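Local coordinates for Fe(2+) transporter FeoB (Legionella pneumophila, PDB 3IBY), which probably transports ferrous iron across the bacterial inner membrane in a GTP-driven uptake system, this chain being its cytosolic part with GTPase and helical domains, at residues F107-V113 against C164-P170. Residues are numbered along the deposited sequence; the frame is centred on the assembly and turned at random.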
loop_
_atom_site.group_PDB
_atom_site.type_symbol
_atom_site.label_atom_id
_atom_site.label_comp_id
_atom_site.label_asym_id
_atom_site.label_seq_id
_atom_site.Cartn_x
_atom_site.Cartn_y
_atom_site.Cartn_z
ATOM N N PHE A 107 -4.163 -1.662 2.586
ATOM C CA PHE A 107 -5.251 -1.711 3.587
ATOM C C PHE A 107 -5.745 -3.105 3.894
ATOM O O PHE A 107 -6.412 -3.291 4.887
ATOM C CB PHE A 107 -6.503 -0.988 3.074
ATOM C CG PHE A 107 -6.404 0.501 3.062
ATOM C CD1 PHE A 107 -5.204 1.166 3.337
ATOM C CD2 PHE A 107 -7.523 1.258 2.739
ATOM C CE1 PHE A 107 -5.148 2.511 3.338
ATOM C CE2 PHE A 107 -7.440 2.638 2.701
ATOM C CZ PHE A 107 -6.248 3.246 3.005
ATOM N N GLU A 108 -5.499 -4.066 3.012
ATOM C CA GLU A 108 -5.904 -5.450 3.245
ATOM C C GLU A 108 -4.870 -6.203 4.093
ATOM O O GLU A 108 -5.068 -7.366 4.368
ATOM C CB GLU A 108 -6.125 -6.175 1.897
ATOM C CG GLU A 108 -6.932 -5.378 0.836
ATOM C CD GLU A 108 -7.304 -6.177 -0.416
ATOM O OE1 GLU A 108 -6.586 -7.109 -0.804
ATOM O OE2 GLU A 108 -8.346 -5.876 -1.050
ATOM N N LEU A 109 -3.758 -5.571 4.470
ATOM C CA LEU A 109 -2.805 -6.194 5.421
ATOM C C LEU A 109 -3.269 -6.127 6.901
ATOM O O LEU A 109 -2.839 -6.890 7.743
ATOM C CB LEU A 109 -1.423 -5.534 5.316
ATOM C CG LEU A 109 -0.682 -5.765 4.005
ATOM C CD1 LEU A 109 0.340 -4.651 3.738
ATOM C CD2 LEU A 109 -0.017 -7.138 3.969
ATOM N N GLY A 110 -4.122 -5.185 7.234
ATOM C CA GLY A 110 -4.488 -5.004 8.626
ATOM C C GLY A 110 -3.379 -4.405 9.464
ATOM O O GLY A 110 -3.384 -4.512 10.677
ATOM N N LYS A 111 -2.445 -3.752 8.819
ATOM C CA LYS A 111 -1.390 -3.074 9.505
ATOM C C LYS A 111 -1.736 -1.599 9.316
ATOM O O LYS A 111 -2.330 -1.255 8.284
ATOM C CB LYS A 111 -0.041 -3.422 8.823
ATOM C CG LYS A 111 1.091 -3.824 9.785
ATOM C CD LYS A 111 1.376 -5.310 9.761
ATOM C CE LYS A 111 2.372 -5.698 10.840
ATOM N NZ LYS A 111 2.350 -4.744 11.989
ATOM N N PRO A 112 -1.359 -0.725 10.263
ATOM C CA PRO A 112 -1.564 0.745 10.182
ATOM C C PRO A 112 -0.972 1.418 8.946
ATOM O O PRO A 112 0.175 1.151 8.605
ATOM C CB PRO A 112 -0.815 1.295 11.407
ATOM C CG PRO A 112 -0.770 0.157 12.390
ATOM C CD PRO A 112 -0.733 -1.123 11.534
ATOM N N VAL A 113 -1.736 2.290 8.294
ATOM C CA VAL A 113 -1.252 3.037 7.157
ATOM C C VAL A 113 -1.601 4.485 7.367
ATOM O O VAL A 113 -2.646 4.796 7.903
ATOM C CB VAL A 113 -1.862 2.583 5.793
ATOM C CG1 VAL A 113 -1.232 3.325 4.626
ATOM C CG2 VAL A 113 -1.695 1.098 5.601
ATOM N N CYS A 164 -0.133 6.482 14.562
ATOM C CA CYS A 164 -0.475 5.540 13.513
ATOM C C CYS A 164 -0.380 4.155 14.091
ATOM O O CYS A 164 0.546 3.398 13.774
ATOM C CB CYS A 164 0.479 5.678 12.334
ATOM S SG CYS A 164 0.005 4.670 10.903
ATOM N N SER A 165 -1.336 3.842 14.966
ATOM C CA SER A 165 -1.437 2.514 15.600
ATOM C C SER A 165 -2.771 1.760 15.354
ATOM O O SER A 165 -2.882 0.584 15.703
ATOM C CB SER A 165 -1.171 2.626 17.106
ATOM O OG SER A 165 -2.276 3.189 17.802
ATOM N N GLN A 166 -3.773 2.409 14.764
ATOM C CA GLN A 166 -5.029 1.723 14.430
ATOM C C GLN A 166 -4.936 1.104 13.052
ATOM O O GLN A 166 -4.445 1.740 12.129
ATOM C CB GLN A 166 -6.197 2.703 14.448
ATOM C CG GLN A 166 -7.039 2.686 15.715
ATOM C CD GLN A 166 -8.332 3.448 15.512
ATOM O OE1 GLN A 166 -8.350 4.482 14.837
ATOM N NE2 GLN A 166 -9.420 2.931 16.067
ATOM N N LYS A 167 -5.391 -0.130 12.909
ATOM C CA LYS A 167 -5.398 -0.793 11.606
ATOM C C LYS A 167 -6.595 -0.328 10.771
ATOM O O LYS A 167 -7.569 0.227 11.287
ATOM C CB LYS A 167 -5.389 -2.329 11.757
ATOM C CG LYS A 167 -6.698 -2.924 12.216
ATOM C CD LYS A 167 -6.546 -4.362 12.649
ATOM C CE LYS A 167 -6.572 -5.303 11.476
ATOM N NZ LYS A 167 -6.965 -6.650 11.952
ATOM N N ILE A 168 -6.529 -0.576 9.475
ATOM C CA ILE A 168 -7.502 -0.018 8.573
ATOM C C ILE A 168 -8.396 -1.088 7.999
ATOM O O ILE A 168 -8.036 -2.260 7.950
ATOM C CB ILE A 168 -6.813 0.783 7.463
ATOM C CG1 ILE A 168 -5.600 1.514 8.061
ATOM C CG2 ILE A 168 -7.812 1.781 6.793
ATOM C CD1 ILE A 168 -5.314 2.832 7.455
ATOM N N LYS A 169 -9.596 -0.673 7.617
ATOM C CA LYS A 169 -10.567 -1.586 7.023
ATOM C C LYS A 169 -10.240 -1.692 5.573
ATOM O O LYS A 169 -9.921 -0.667 4.944
ATOM C CB LYS A 169 -11.995 -1.041 7.134
ATOM C CG LYS A 169 -12.860 -1.707 8.201
ATOM C CD LYS A 169 -14.367 -1.865 7.778
ATOM C CE LYS A 169 -14.568 -2.853 6.595
ATOM N NZ LYS A 169 -13.853 -4.177 6.720
ATOM N N PRO A 170 -10.327 -2.905 5.017
ATOM C CA PRO A 170 -10.309 -2.966 3.558
ATOM C C PRO A 170 -11.431 -2.099 3.005
ATOM O O PRO A 170 -12.471 -1.913 3.676
ATOM C CB PRO A 170 -10.565 -4.441 3.235
ATOM C CG PRO A 170 -10.217 -5.191 4.460
ATOM C CD PRO A 170 -10.330 -4.233 5.642
#
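Ile168 packs its side chain against Phe107 and Val113. The bond to CB is directed toward the 107-113 loop, and at CB the chain branches. The CG2 branch, anti to the backbone N, ends 4.0 Å above the centre of the Phe107 ring, a CH-pi contact only 7° off the ring normal. The other branch passes through CG1, 3.9 Å from Val113 N, to CD1, which lies 3.3 Å from Val113 O, 3.8 Å from Val113 CB and 4.1 Å from Phe107 CE1. Isoleucine suits this place, with a short methyl at CB for the ring face and a longer ethyl arm that reaches Val113. In this P-loop GTPase domain, 107-113 joins helix 96-106 to strand 113-118, while 164-170 follows helix 154-162 and leads into the helical domain; no hydrogen bond joins the two loops. Glu108 bridges to that domain through salt bridges with Arg206 and Arg242. Gly110, at positive phi (72°), has no side chain to obstruct Lys167, whose aliphatic chain bends at chi3 and brings CE 3.5 Å from Gly110 CA. Farther along, compact Pro112 fits against Cys164: its CB lies 3.5 Å from Cys164 SG and 3.4 Å from Cys164 O.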